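Local atomic coordinates of sister chromatid cohesion protein (PDB entry 5T8V), a protein that probably loads cohesin onto chromatin, as a member of the SCC2/Nipped-B family, this chain being its C-terminal HEAT-repeat portion. Residues 362-367 / 564-569; 370-375 / 536-541; 417-422 / 515-520; 570-573 / 577-580. One frame throughout, in Å; residues are numbered along the deposited sequence.

Contact 1: 362-367 / 564-569; sequences RDLDTI and RLAYRL
Leu-364 and Ala-566 mark where the backbones of helices 357-391 and 556-574 come nearest within segments 362-367 and 564-569, their CA atoms being 5.8 Å apart. The small side chain of Ala-566 is consistent with so near an approach. Both segments are interior turns of their helices: Thr-366 N donates to Arg-362 O at 3.0 Å, and Leu-569 N to Leu-565 O at 2.9 Å. No hydrogen bond crosses between them, and the contact rests on one leucine branch. With CG of Leu-364 opposite its backbone N (chi1 175°), the side chain runs out across the interface and delivers CD2 to the other helix. That methyl lies 3.9 Å from Ala-566 CA and 4.3 Å from Ala-566 CB, and it also meets Leu-569 CB at 4.2 Å. It therefore settles between two residues three positions apart. The CA-CB bond of Leu-569 is directed at segment 362-367, but its branch turns off toward Trp-540 and Ile-544 of helix 527-550. Leu-364 touches that third helix too, at Cys-545. Polar groups lie apart from this apolar seam: Thr-366 OG1 donates to Asp-363 O at 2.6 Å, tilted 17° from the carbonyl plane, and the same oxygen accepts from Ile-367 N, so two donors grip it within one helix. Arg-362 forms a salt bridge with Asp-549. All three residues that touch across the contact are buried, and three helices meet around one leucine, as expected of the interior of an alpha-helical solenoid built from HEAT repeats.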
loop_
_atom_site.group_PDB
_atom_site.type_symbol
_atom_site.label_atom_id
_atom_site.label_comp_id
_atom_site.label_asym_id
_atom_site.label_seq_id
_atom_site.Cartn_x
_atom_site.Cartn_y
_atom_site.Cartn_z
ATOM N N ARG A 362 -29.989 -21.260 -33.919
ATOM C CA ARG A 362 -30.367 -19.940 -34.410
ATOM C C ARG A 362 -31.757 -19.546 -33.919
ATOM O O ARG A 362 -31.982 -18.394 -33.522
ATOM C CB ARG A 362 -30.290 -19.915 -35.940
ATOM C CG ARG A 362 -29.991 -18.547 -36.552
ATOM C CD ARG A 362 -28.779 -17.881 -35.908
ATOM N NE ARG A 362 -27.667 -18.814 -35.731
ATOM C CZ ARG A 362 -26.745 -18.725 -34.774
ATOM N NH1 ARG A 362 -26.792 -17.749 -33.876
ATOM N NH2 ARG A 362 -25.773 -19.625 -34.708
ATOM N N ASP A 363 -32.699 -20.491 -33.931
ATOM C CA ASP A 363 -34.005 -20.256 -33.323
ATOM C C ASP A 363 -33.854 -19.819 -31.872
ATOM O O ASP A 363 -34.388 -18.779 -31.457
ATOM C CB ASP A 363 -34.851 -21.525 -33.407
ATOM C CG ASP A 363 -35.287 -21.846 -34.821
ATOM O OD1 ASP A 363 -34.850 -21.147 -35.760
ATOM O OD2 ASP A 363 -36.066 -22.809 -34.994
ATOM N N LEU A 364 -33.121 -20.610 -31.081
ATOM C CA LEU A 364 -32.928 -20.255 -29.681
ATOM C C LEU A 364 -32.334 -18.859 -29.552
ATOM O O LEU A 364 -32.710 -18.097 -28.656
ATOM C CB LEU A 364 -32.035 -21.280 -28.986
ATOM C CG LEU A 364 -31.680 -20.931 -27.537
ATOM C CD1 LEU A 364 -32.934 -20.706 -26.698
ATOM C CD2 LEU A 364 -30.828 -22.021 -26.929
ATOM N N ASP A 365 -31.407 -18.503 -30.439
ATOM C CA ASP A 365 -30.809 -17.175 -30.386
ATOM C C ASP A 365 -31.869 -16.099 -30.587
ATOM O O ASP A 365 -31.940 -15.128 -29.820
ATOM C CB ASP A 365 -29.705 -17.058 -31.437
ATOM C CG ASP A 365 -29.021 -15.707 -31.419
ATOM O OD1 ASP A 365 -28.292 -15.425 -30.446
ATOM O OD2 ASP A 365 -29.204 -14.932 -32.381
ATOM N N THR A 366 -32.725 -16.270 -31.600
ATOM C CA THR A 366 -33.737 -15.255 -31.880
ATOM C C THR A 366 -34.725 -15.120 -30.727
ATOM O O THR A 366 -35.193 -14.014 -30.435
ATOM C CB THR A 366 -34.485 -15.578 -33.175
ATOM O OG1 THR A 366 -35.161 -16.835 -33.042
ATOM C CG2 THR A 366 -33.526 -15.631 -34.359
ATOM N N ILE A 367 -35.064 -16.226 -30.061
ATOM C CA ILE A 367 -36.044 -16.115 -28.982
ATOM C C ILE A 367 -35.408 -15.585 -27.698
ATOM O O ILE A 367 -36.059 -14.858 -26.938
ATOM C CB ILE A 367 -36.744 -17.460 -28.725
ATOM C CG1 ILE A 367 -37.918 -17.258 -27.765
ATOM C CG2 ILE A 367 -35.766 -18.476 -28.152
ATOM C CD1 ILE A 367 -38.761 -18.495 -27.534
ATOM N N ARG A 564 -30.100 -30.470 -29.316
ATOM C CA ARG A 564 -31.132 -30.920 -28.386
ATOM C C ARG A 564 -31.345 -29.891 -27.284
ATOM O O ARG A 564 -32.484 -29.530 -26.966
ATOM C CB ARG A 564 -30.750 -32.273 -27.791
ATOM C CG ARG A 564 -30.547 -33.368 -28.823
ATOM C CD ARG A 564 -29.927 -34.605 -28.196
ATOM N NE ARG A 564 -29.282 -35.455 -29.193
ATOM C CZ ARG A 564 -28.432 -36.434 -28.905
ATOM N NH1 ARG A 564 -28.112 -36.695 -27.644
ATOM N NH2 ARG A 564 -27.894 -37.151 -29.881
ATOM N N LEU A 565 -30.253 -29.404 -26.688
ATOM C CA LEU A 565 -30.369 -28.357 -25.679
ATOM C C LEU A 565 -31.054 -27.122 -26.249
ATOM O O LEU A 565 -31.818 -26.448 -25.548
ATOM C CB LEU A 565 -28.988 -27.994 -25.135
ATOM C CG LEU A 565 -28.328 -29.015 -24.209
ATOM C CD1 LEU A 565 -26.854 -28.687 -24.018
ATOM C CD2 LEU A 565 -29.041 -29.057 -22.868
ATOM N N ALA A 566 -30.793 -26.807 -27.518
ATOM C CA ALA A 566 -31.422 -25.646 -28.134
ATOM C C ALA A 566 -32.935 -25.818 -28.196
ATOM O O ALA A 566 -33.693 -24.942 -27.756
ATOM C CB ALA A 566 -30.843 -25.420 -29.531
ATOM N N TYR A 567 -33.396 -26.950 -28.733
ATOM C CA TYR A 567 -34.830 -27.216 -28.773
ATOM C C TYR A 567 -35.431 -27.169 -27.372
ATOM O O TYR A 567 -36.408 -26.451 -27.121
ATOM C CB TYR A 567 -35.093 -28.574 -29.426
ATOM C CG TYR A 567 -36.536 -29.021 -29.339
ATOM C CD1 TYR A 567 -37.474 -28.596 -30.271
ATOM C CD2 TYR A 567 -36.963 -29.866 -28.321
ATOM C CE1 TYR A 567 -38.795 -29.002 -30.194
ATOM C CE2 TYR A 567 -38.280 -30.275 -28.234
ATOM C CZ TYR A 567 -39.193 -29.840 -29.172
ATOM O OH TYR A 567 -40.507 -30.247 -29.091
ATOM N N ARG A 568 -34.850 -27.932 -26.442
ATOM C CA ARG A 568 -35.373 -27.992 -25.082
ATOM C C ARG A 568 -35.512 -26.600 -24.484
ATOM O O ARG A 568 -36.590 -26.220 -24.015
ATOM C CB ARG A 568 -34.463 -28.859 -24.212
ATOM C CG ARG A 568 -34.442 -30.319 -24.619
ATOM C CD ARG A 568 -33.326 -31.078 -23.927
ATOM N NE ARG A 568 -33.192 -32.436 -24.452
ATOM C CZ ARG A 568 -32.194 -33.262 -24.156
ATOM N NH1 ARG A 568 -31.225 -32.878 -23.336
ATOM N NH2 ARG A 568 -32.165 -34.476 -24.687
ATOM N N LEU A 569 -34.428 -25.822 -24.489
ATOM C CA LEU A 569 -34.470 -24.498 -23.875
ATOM C C LEU A 569 -35.453 -23.577 -24.582
ATOM O O LEU A 569 -36.062 -22.715 -23.938
ATOM C CB LEU A 569 -33.075 -23.876 -23.861
ATOM C CG LEU A 569 -32.274 -24.114 -22.577
ATOM C CD1 LEU A 569 -32.899 -23.382 -21.398
ATOM C CD2 LEU A 569 -32.140 -25.603 -22.281
#

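Contact 2: 370-375 / 536-541; sequences PLLETA and IISEWG
Leu-371 and Leu-372 face Ser-538 and Glu-539 where two helices of the HEAT-repeat solenoid, 357-391 and 527-550, pack against each other. The axes of the short segments approach to 9.8 Å, and their directions differ by 121°, nearer antiparallel than parallel. Leu-372 is the side chain to follow. From CB, which points toward segment 536-541, the chain leads to CG, placed opposite the carbonyl carbon (chi1 -64°), and there it forks over the backbone and side chain of the partner. CD1 lies against the main chain, 3.7 Å from Ser-538 O. The other branch, CD2, meets Ser-538 OG at 3.7 Å and Glu-539 CG at 4.0 Å; here the leucine and the extended glutamate chain run at about a right angle, and it is the methylene CG, not the carboxylate, that touches. Ser-538 OG has its hydrogen bond within its own helix, to Phe-535 O, and presents itself to the leucine as packing surface. Replacing Leu-372 by alanine would remove both methyl branches, and would probably leave Ser-538 and the Glu-539 methylene without their apolar cover. Beside it, Leu-371 uses a single methyl, CD1, which sits 4.2 Å from Ser-538 CB.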
loop_
_atom_site.group_PDB
_atom_site.type_symbol
_atom_site.label_atom_id
_atom_site.label_comp_id
_atom_site.label_asym_id
_atom_site.label_seq_id
_atom_site.Cartn_x
_atom_site.Cartn_y
_atom_site.Cartn_z
ATOM N N PRO A 370 -33.508 -11.280 -27.152
ATOM C CA PRO A 370 -34.285 -10.102 -26.731
ATOM C C PRO A 370 -34.572 -10.069 -25.239
ATOM O O PRO A 370 -34.627 -8.982 -24.647
ATOM C CB PRO A 370 -35.581 -10.224 -27.547
ATOM C CG PRO A 370 -35.278 -11.198 -28.635
ATOM C CD PRO A 370 -34.282 -12.138 -28.063
ATOM N N LEU A 371 -34.760 -11.229 -24.609
ATOM C CA LEU A 371 -35.041 -11.261 -23.177
ATOM C C LEU A 371 -33.863 -10.715 -22.379
ATOM O O LEU A 371 -34.033 -9.878 -21.482
ATOM C CB LEU A 371 -35.369 -12.693 -22.751
ATOM C CG LEU A 371 -36.527 -13.346 -23.513
ATOM C CD1 LEU A 371 -36.656 -14.817 -23.149
ATOM C CD2 LEU A 371 -37.829 -12.618 -23.241
ATOM N N LEU A 372 -32.654 -11.172 -22.700
ATOM C CA LEU A 372 -31.471 -10.680 -22.009
ATOM C C LEU A 372 -31.115 -9.261 -22.428
ATOM O O LEU A 372 -30.477 -8.541 -21.651
ATOM C CB LEU A 372 -30.302 -11.629 -22.261
ATOM C CG LEU A 372 -30.530 -13.027 -21.676
ATOM C CD1 LEU A 372 -29.506 -13.986 -22.207
ATOM C CD2 LEU A 372 -30.501 -13.009 -20.147
ATOM N N GLU A 373 -31.523 -8.840 -23.626
ATOM C CA GLU A 373 -31.355 -7.445 -24.017
ATOM C C GLU A 373 -32.229 -6.530 -23.171
ATOM O O GLU A 373 -31.780 -5.462 -22.736
ATOM C CB GLU A 373 -31.679 -7.267 -25.500
ATOM C CG GLU A 373 -30.512 -6.756 -26.316
ATOM C CD GLU A 373 -30.873 -6.521 -27.766
ATOM O OE1 GLU A 373 -31.781 -5.704 -28.032
ATOM O OE2 GLU A 373 -30.252 -7.159 -28.641
ATOM N N THR A 374 -33.482 -6.924 -22.924
ATOM C CA THR A 374 -34.334 -6.119 -22.054
ATOM C C THR A 374 -33.830 -6.156 -20.615
ATOM O O THR A 374 -33.841 -5.130 -19.924
ATOM C CB THR A 374 -35.785 -6.597 -22.128
ATOM O OG1 THR A 374 -35.862 -7.971 -21.742
ATOM C CG2 THR A 374 -36.334 -6.441 -23.537
ATOM N N ALA A 375 -33.376 -7.322 -20.148
ATOM C CA ALA A 375 -32.797 -7.397 -18.808
ATOM C C ALA A 375 -31.630 -6.428 -18.664
ATOM O O ALA A 375 -31.563 -5.649 -17.703
ATOM C CB ALA A 375 -32.356 -8.828 -18.506
ATOM N N ILE A 536 -33.053 -17.197 -15.279
ATOM C CA ILE A 536 -31.971 -18.173 -15.382
ATOM C C ILE A 536 -32.136 -19.030 -16.631
ATOM O O ILE A 536 -31.154 -19.380 -17.292
ATOM C CB ILE A 536 -31.902 -19.026 -14.102
ATOM C CG1 ILE A 536 -31.231 -18.219 -12.989
ATOM C CG2 ILE A 536 -31.136 -20.329 -14.343
ATOM C CD1 ILE A 536 -31.355 -18.831 -11.618
ATOM N N ILE A 537 -33.375 -19.387 -16.974
ATOM C CA ILE A 537 -33.609 -20.180 -18.179
ATOM C C ILE A 537 -33.092 -19.442 -19.408
ATOM O O ILE A 537 -32.437 -20.033 -20.279
ATOM C CB ILE A 537 -35.107 -20.520 -18.306
ATOM C CG1 ILE A 537 -35.534 -21.469 -17.187
ATOM C CG2 ILE A 537 -35.408 -21.166 -19.657
ATOM C CD1 ILE A 537 -37.039 -21.602 -17.032
ATOM N N SER A 538 -33.376 -18.142 -19.502
ATOM C CA SER A 538 -32.886 -17.377 -20.643
ATOM C C SER A 538 -31.363 -17.294 -20.635
ATOM O O SER A 538 -30.727 -17.401 -21.691
ATOM C CB SER A 538 -33.510 -15.980 -20.650
ATOM O OG SER A 538 -33.312 -15.320 -19.416
ATOM N N GLU A 539 -30.756 -17.116 -19.457
ATOM C CA GLU A 539 -29.298 -17.152 -19.378
ATOM C C GLU A 539 -28.752 -18.473 -19.904
ATOM O O GLU A 539 -27.748 -18.500 -20.629
ATOM C CB GLU A 539 -28.844 -16.931 -17.936
ATOM C CG GLU A 539 -28.921 -15.491 -17.471
ATOM C CD GLU A 539 -28.290 -15.292 -16.107
ATOM O OE1 GLU A 539 -28.068 -16.300 -15.395
ATOM O OE2 GLU A 539 -28.008 -14.129 -15.748
ATOM N N TRP A 540 -29.399 -19.580 -19.544
ATOM C CA TRP A 540 -28.976 -20.895 -20.013
ATOM C C TRP A 540 -29.041 -20.976 -21.533
ATOM O O TRP A 540 -28.074 -21.381 -22.188
ATOM C CB TRP A 540 -29.858 -21.967 -19.370
ATOM C CG TRP A 540 -29.392 -23.378 -19.563
ATOM C CD1 TRP A 540 -28.259 -23.794 -20.198
ATOM C CD2 TRP A 540 -30.057 -24.563 -19.110
ATOM N NE1 TRP A 540 -28.178 -25.167 -20.169
ATOM C CE2 TRP A 540 -29.271 -25.662 -19.507
ATOM C CE3 TRP A 540 -31.242 -24.801 -18.409
ATOM C CZ2 TRP A 540 -29.631 -26.976 -19.224
ATOM C CZ3 TRP A 540 -31.597 -26.106 -18.130
ATOM C CH2 TRP A 540 -30.796 -27.176 -18.536
ATOM N N GLY A 541 -30.179 -20.590 -22.113
ATOM C CA GLY A 541 -30.289 -20.603 -23.564
ATOM C C GLY A 541 -29.203 -19.783 -24.234
ATOM O O GLY A 541 -28.546 -20.239 -25.178
#

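Contact 3: 417-422 / 515-520; sequences DNPDWP and EYLQSR
Pro-419 and Asp-420, in the type I beta turn from Asn-418 to Trp-421, meet Leu-517 and Arg-520 in the last turns of helix 509-520. Two bonds brace the turn from within. Trp-421 N donates to Asn-418 O at 2.9 Å, and Asp-420 N donates to Asn-418 OD1, also at 2.9 Å, with an N-H...O angle of 152°, which makes an Asx turn. Against this compact corner Leu-517 sends both of its methyls: CD1 lies 3.6 Å from the backbone oxygen Pro-419 O, while CD2 meets the proline ring at Pro-419 CB, 4.1 Å away. CD2 also lies beside the carboxylate oxygen OD1 of Asp-420, the two side chains passing in opposite directions. The turn belongs to the loop linking helices 402-414 and 423-440, and such short links between successive helices recur throughout a HEAT-type solenoid; this one packs on a helix about a hundred residues further along the chain. Trp-421 packs on helix 305-315, while Leu-517 also touches Met-533 of helix 527-550. At the outer margin Asp-420 and Arg-520 approach from opposite directions, with carboxylate and guanidinium planes only 18° apart. Asp-420 OD2 stands at the edge of the guanidinium, near its plane, in a salt bridge with NH2; the modelled separation is too small to be realistic, so the pairing of charges is plausible but its exact geometry is doubtful. Arg-520 reaches this point by a chain bent at chi2 (-142°) and chi3, after its CG has passed over one face of the Tyr-516 ring, 4.0 Å above the plane and offset toward the rim.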
loop_
_atom_site.group_PDB
_atom_site.type_symbol
_atom_site.label_atom_id
_atom_site.label_comp_id
_atom_site.label_asym_id
_atom_site.label_seq_id
_atom_site.Cartn_x
_atom_site.Cartn_y
_atom_site.Cartn_z
ATOM N N ASP A 417 -24.368 -14.510 -4.890
ATOM C CA ASP A 417 -24.375 -15.959 -5.041
ATOM C C ASP A 417 -25.693 -16.585 -4.611
ATOM O O ASP A 417 -25.718 -17.760 -4.222
ATOM C CB ASP A 417 -23.211 -16.575 -4.261
ATOM C CG ASP A 417 -23.288 -16.297 -2.772
ATOM O OD1 ASP A 417 -23.889 -15.273 -2.381
ATOM O OD2 ASP A 417 -22.738 -17.103 -1.989
ATOM N N ASN A 418 -26.792 -15.836 -4.680
ATOM C CA ASN A 418 -28.097 -16.356 -4.300
ATOM C C ASN A 418 -28.883 -16.683 -5.561
ATOM O O ASN A 418 -29.227 -15.761 -6.316
ATOM C CB ASN A 418 -28.853 -15.340 -3.450
ATOM C CG ASN A 418 -30.105 -15.920 -2.831
ATOM O OD1 ASN A 418 -30.759 -16.783 -3.418
ATOM N ND2 ASN A 418 -30.444 -15.454 -1.636
ATOM N N PRO A 419 -29.195 -17.954 -5.839
ATOM C CA PRO A 419 -29.916 -18.267 -7.087
ATOM C C PRO A 419 -31.297 -17.644 -7.163
ATOM O O PRO A 419 -31.859 -17.562 -8.262
ATOM C CB PRO A 419 -29.989 -19.800 -7.078
ATOM C CG PRO A 419 -29.812 -20.189 -5.651
ATOM C CD PRO A 419 -28.897 -19.166 -5.059
ATOM N N ASP A 420 -31.865 -17.207 -6.037
ATOM C CA ASP A 420 -33.138 -16.495 -6.062
ATOM C C ASP A 420 -33.019 -15.123 -6.703
ATOM O O ASP A 420 -34.043 -14.525 -7.050
ATOM C CB ASP A 420 -33.685 -16.325 -4.644
ATOM C CG ASP A 420 -34.150 -17.627 -4.039
ATOM O OD1 ASP A 420 -33.773 -18.698 -4.557
ATOM O OD2 ASP A 420 -34.892 -17.577 -3.037
ATOM N N TRP A 421 -31.800 -14.610 -6.868
ATOM C CA TRP A 421 -31.582 -13.215 -7.251
ATOM C C TRP A 421 -30.508 -13.136 -8.330
ATOM O O TRP A 421 -29.439 -12.554 -8.127
ATOM C CB TRP A 421 -31.201 -12.390 -6.024
ATOM C CG TRP A 421 -32.285 -12.341 -4.998
ATOM C CD1 TRP A 421 -32.344 -13.047 -3.833
ATOM C CD2 TRP A 421 -33.479 -11.550 -5.051
ATOM N NE1 TRP A 421 -33.500 -12.742 -3.154
ATOM C CE2 TRP A 421 -34.214 -11.825 -3.881
ATOM C CE3 TRP A 421 -33.998 -10.635 -5.974
ATOM C CZ2 TRP A 421 -35.436 -11.217 -3.606
ATOM C CZ3 TRP A 421 -35.213 -10.032 -5.699
ATOM C CH2 TRP A 421 -35.918 -10.327 -4.526
ATOM N N PRO A 422 -30.773 -13.708 -9.509
ATOM C CA PRO A 422 -29.773 -13.665 -10.588
ATOM C C PRO A 422 -29.499 -12.271 -11.134
ATOM O O PRO A 422 -28.528 -12.106 -11.883
ATOM C CB PRO A 422 -30.380 -14.574 -11.667
ATOM C CG PRO A 422 -31.834 -14.609 -11.372
ATOM C CD PRO A 422 -31.953 -14.505 -9.882
ATOM N N GLU A 515 -33.857 -26.791 -10.944
ATOM C CA GLU A 515 -34.638 -27.797 -10.231
ATOM C C GLU A 515 -34.772 -27.439 -8.757
ATOM O O GLU A 515 -35.822 -27.676 -8.148
ATOM C CB GLU A 515 -33.997 -29.175 -10.396
ATOM C CG GLU A 515 -34.052 -29.714 -11.819
ATOM C CD GLU A 515 -35.462 -30.042 -12.270
ATOM O OE1 GLU A 515 -36.381 -30.023 -11.423
ATOM O OE2 GLU A 515 -35.651 -30.314 -13.475
ATOM N N TYR A 516 -33.724 -26.864 -8.169
ATOM C CA TYR A 516 -33.812 -26.394 -6.792
ATOM C C TYR A 516 -34.860 -25.294 -6.666
ATOM O O TYR A 516 -35.808 -25.402 -5.874
ATOM C CB TYR A 516 -32.443 -25.899 -6.324
ATOM C CG TYR A 516 -32.449 -25.304 -4.936
ATOM C CD1 TYR A 516 -32.528 -26.115 -3.809
ATOM C CD2 TYR A 516 -32.371 -23.930 -4.750
ATOM C CE1 TYR A 516 -32.533 -25.572 -2.537
ATOM C CE2 TYR A 516 -32.376 -23.378 -3.480
ATOM C CZ TYR A 516 -32.456 -24.204 -2.378
ATOM O OH TYR A 516 -32.460 -23.655 -1.116
ATOM N N LEU A 517 -34.708 -24.224 -7.453
ATOM C CA LEU A 517 -35.695 -23.150 -7.426
ATOM C C LEU A 517 -37.100 -23.684 -7.669
ATOM O O LEU A 517 -38.069 -23.171 -7.100
ATOM C CB LEU A 517 -35.348 -22.086 -8.471
ATOM C CG LEU A 517 -34.040 -21.319 -8.275
ATOM C CD1 LEU A 517 -33.858 -20.326 -9.406
ATOM C CD2 LEU A 517 -34.006 -20.601 -6.936
ATOM N N GLN A 518 -37.229 -24.716 -8.506
ATOM C CA GLN A 518 -38.532 -25.318 -8.758
ATOM C C GLN A 518 -39.084 -25.966 -7.497
ATOM O O GLN A 518 -40.225 -25.706 -7.099
ATOM C CB GLN A 518 -38.420 -26.347 -9.882
ATOM C CG GLN A 518 -39.750 -26.942 -10.315
ATOM C CD GLN A 518 -40.613 -25.946 -11.062
ATOM O OE1 GLN A 518 -40.409 -25.702 -12.252
ATOM N NE2 GLN A 518 -41.582 -25.361 -10.366
ATOM N N SER A 519 -38.284 -26.819 -6.852
ATOM C CA SER A 519 -38.739 -27.472 -5.629
ATOM C C SER A 519 -39.173 -26.446 -4.591
ATOM O O SER A 519 -40.211 -26.615 -3.941
ATOM C CB SER A 519 -37.638 -28.367 -5.064
ATOM O OG SER A 519 -36.640 -27.600 -4.413
ATOM N N ARG A 520 -38.397 -25.371 -4.420
ATOM C CA ARG A 520 -38.790 -24.352 -3.451
ATOM C C ARG A 520 -39.998 -23.559 -3.929
ATOM O O ARG A 520 -40.775 -23.060 -3.107
ATOM C CB ARG A 520 -37.623 -23.411 -3.157
ATOM C CG ARG A 520 -36.460 -24.095 -2.464
ATOM C CD ARG A 520 -35.813 -23.202 -1.419
ATOM N NE ARG A 520 -35.395 -21.913 -1.970
ATOM C CZ ARG A 520 -35.989 -20.745 -1.734
ATOM N NH1 ARG A 520 -37.049 -20.658 -0.938
ATOM N NH2 ARG A 520 -35.509 -19.646 -2.296
#

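Contact 4: 570-573 / 577-580; sequences REMI and KWLS
A tight turn carries the chain from the end of helix 556-574 into the short helix 578-582, and it leaves the CA atoms of Met-572 and Trp-578 only 5.4 Å apart. The indole of Trp-578 is laid back over the preceding helix: its CG stands opposite the backbone N (chi1 -168°), which turns one ring face to Glu-571. CB of Glu-571 sits over that face, 3.5 Å from the centroid of the five-membered ring and 13° off the normal, a CH-pi contact. Bending at chi2, the glutamate carries its carboxylate to within 20° of parallel with the indole. Met-572 comes across at about a right angle, its CE reaching Trp-578 CZ3 at 4.0 Å. Two atoms back along the chain, Met-572 CG lies 3.9 Å from Leu-579 CB, and both residues also touch Trp-506. With a serine in place of Trp-578 the indole would be gone, which would probably leave Glu-571 CB without its ring and a gap beside Met-572 CE. Since no hydrogen bond or salt bridge spans the two segments, the hairpin of helices is held here by dispersion and a CH-pi contact, with the glutamate contributing its methylenes to the ring.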
loop_
_atom_site.group_PDB
_atom_site.type_symbol
_atom_site.label_atom_id
_atom_site.label_comp_id
_atom_site.label_asym_id
_atom_site.label_seq_id
_atom_site.Cartn_x
_atom_site.Cartn_y
_atom_site.Cartn_z
ATOM N N ARG A 570 -35.624 -23.732 -25.896
ATOM C CA ARG A 570 -36.640 -22.951 -26.594
ATOM C C ARG A 570 -38.029 -23.274 -26.050
ATOM O O ARG A 570 -38.793 -22.372 -25.675
ATOM C CB ARG A 570 -36.559 -23.223 -28.096
ATOM C CG ARG A 570 -37.296 -22.211 -28.962
ATOM C CD ARG A 570 -38.455 -22.857 -29.704
ATOM N NE ARG A 570 -38.012 -23.927 -30.592
ATOM C CZ ARG A 570 -38.829 -24.770 -31.218
ATOM N NH1 ARG A 570 -40.142 -24.678 -31.055
ATOM N NH2 ARG A 570 -38.330 -25.710 -32.008
ATOM N N GLU A 571 -38.365 -24.566 -25.981
ATOM C CA GLU A 571 -39.646 -24.967 -25.406
ATOM C C GLU A 571 -39.795 -24.471 -23.974
ATOM O O GLU A 571 -40.903 -24.129 -23.545
ATOM C CB GLU A 571 -39.788 -26.490 -25.447
ATOM C CG GLU A 571 -39.782 -27.094 -26.846
ATOM C CD GLU A 571 -41.073 -26.844 -27.606
ATOM O OE1 GLU A 571 -41.728 -25.810 -27.358
ATOM O OE2 GLU A 571 -41.438 -27.690 -28.451
ATOM N N MET A 572 -38.695 -24.423 -23.222
ATOM C CA MET A 572 -38.756 -23.970 -21.837
ATOM C C MET A 572 -39.047 -22.479 -21.755
ATOM O O MET A 572 -39.835 -22.039 -20.909
ATOM C CB MET A 572 -37.443 -24.295 -21.129
ATOM C CG MET A 572 -37.533 -25.448 -20.152
ATOM S SD MET A 572 -35.902 -26.021 -19.646
ATOM C CE MET A 572 -35.438 -26.949 -21.091
ATOM N N ILE A 573 -38.414 -21.683 -22.617
ATOM C CA ILE A 573 -38.664 -20.246 -22.611
ATOM C C ILE A 573 -40.098 -19.960 -23.031
ATOM O O ILE A 573 -40.756 -19.073 -22.476
ATOM C CB ILE A 573 -37.648 -19.525 -23.515
ATOM C CG1 ILE A 573 -36.247 -19.633 -22.909
ATOM C CG2 ILE A 573 -38.035 -18.055 -23.707
ATOM C CD1 ILE A 573 -35.138 -19.109 -23.799
ATOM N N LYS A 577 -43.511 -24.209 -17.509
ATOM C CA LYS A 577 -43.871 -25.510 -16.953
ATOM C C LYS A 577 -43.391 -26.677 -17.807
ATOM O O LYS A 577 -43.636 -27.830 -17.435
ATOM C CB LYS A 577 -45.388 -25.602 -16.778
ATOM C CG LYS A 577 -45.965 -24.634 -15.759
ATOM C CD LYS A 577 -47.478 -24.752 -15.694
ATOM C CE LYS A 577 -48.072 -23.824 -14.646
ATOM N NZ LYS A 577 -49.559 -23.930 -14.587
ATOM N N TRP A 578 -42.719 -26.411 -18.929
ATOM C CA TRP A 578 -42.312 -27.484 -19.832
ATOM C C TRP A 578 -41.267 -28.388 -19.187
ATOM O O TRP A 578 -41.272 -29.604 -19.406
ATOM C CB TRP A 578 -41.776 -26.881 -21.130
ATOM C CG TRP A 578 -41.582 -27.864 -22.245
ATOM C CD1 TRP A 578 -42.509 -28.243 -23.173
ATOM C CD2 TRP A 578 -40.382 -28.579 -22.561
ATOM N NE1 TRP A 578 -41.961 -29.154 -24.042
ATOM C CE2 TRP A 578 -40.655 -29.377 -23.690
ATOM C CE3 TRP A 578 -39.103 -28.625 -21.998
ATOM C CZ2 TRP A 578 -39.699 -30.212 -24.265
ATOM C CZ3 TRP A 578 -38.154 -29.453 -22.571
ATOM C CH2 TRP A 578 -38.457 -30.236 -23.692
ATOM N N LEU A 579 -40.369 -27.815 -18.384
ATOM C CA LEU A 579 -39.287 -28.598 -17.796
ATOM C C LEU A 579 -39.830 -29.674 -16.863
ATOM O O LEU A 579 -39.553 -30.866 -17.037
ATOM C CB LEU A 579 -38.320 -27.677 -17.049
ATOM C CG LEU A 579 -37.212 -28.375 -16.255
ATOM C CD1 LEU A 579 -36.336 -29.215 -17.170
ATOM C CD2 LEU A 579 -36.375 -27.359 -15.494
ATOM N N SER A 580 -40.608 -29.267 -15.859
ATOM C CA SER A 580 -41.110 -30.213 -14.869
ATOM C C SER A 580 -42.150 -31.164 -15.444
ATOM O O SER A 580 -42.320 -32.267 -14.915
ATOM C CB SER A 580 -41.702 -29.455 -13.680
ATOM O OG SER A 580 -42.662 -28.506 -14.110
#

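Overall arrangement
Contacts 1 to 4 lie on the same side of the chain's centre. Contacts 1, 2 and 4 share helices: contacts 1 and 2 both use helix 357-391, against helices 556-574 and 527-550, and contact 4 returns to helix 556-574. Packing runs on between them: Leu-364 CD2 touches Gly-541 O at 3.4 Å, and Leu-371 CD1 meets Ile-573 CG2 at 3.6 Å. Contact 3 joins this body through Ile-536, whose CD1 lies 3.7 Å from Leu-517 CD1; its nearest atoms stay about 11 Å from contact 1. Contact 1 is fully buried and purely apolar, contacts 2 and 4 are partly buried and use glutamate methylenes, and contact 3, otherwise buried, alone adds a charged pair, of doubtful geometry, at its exposed margin.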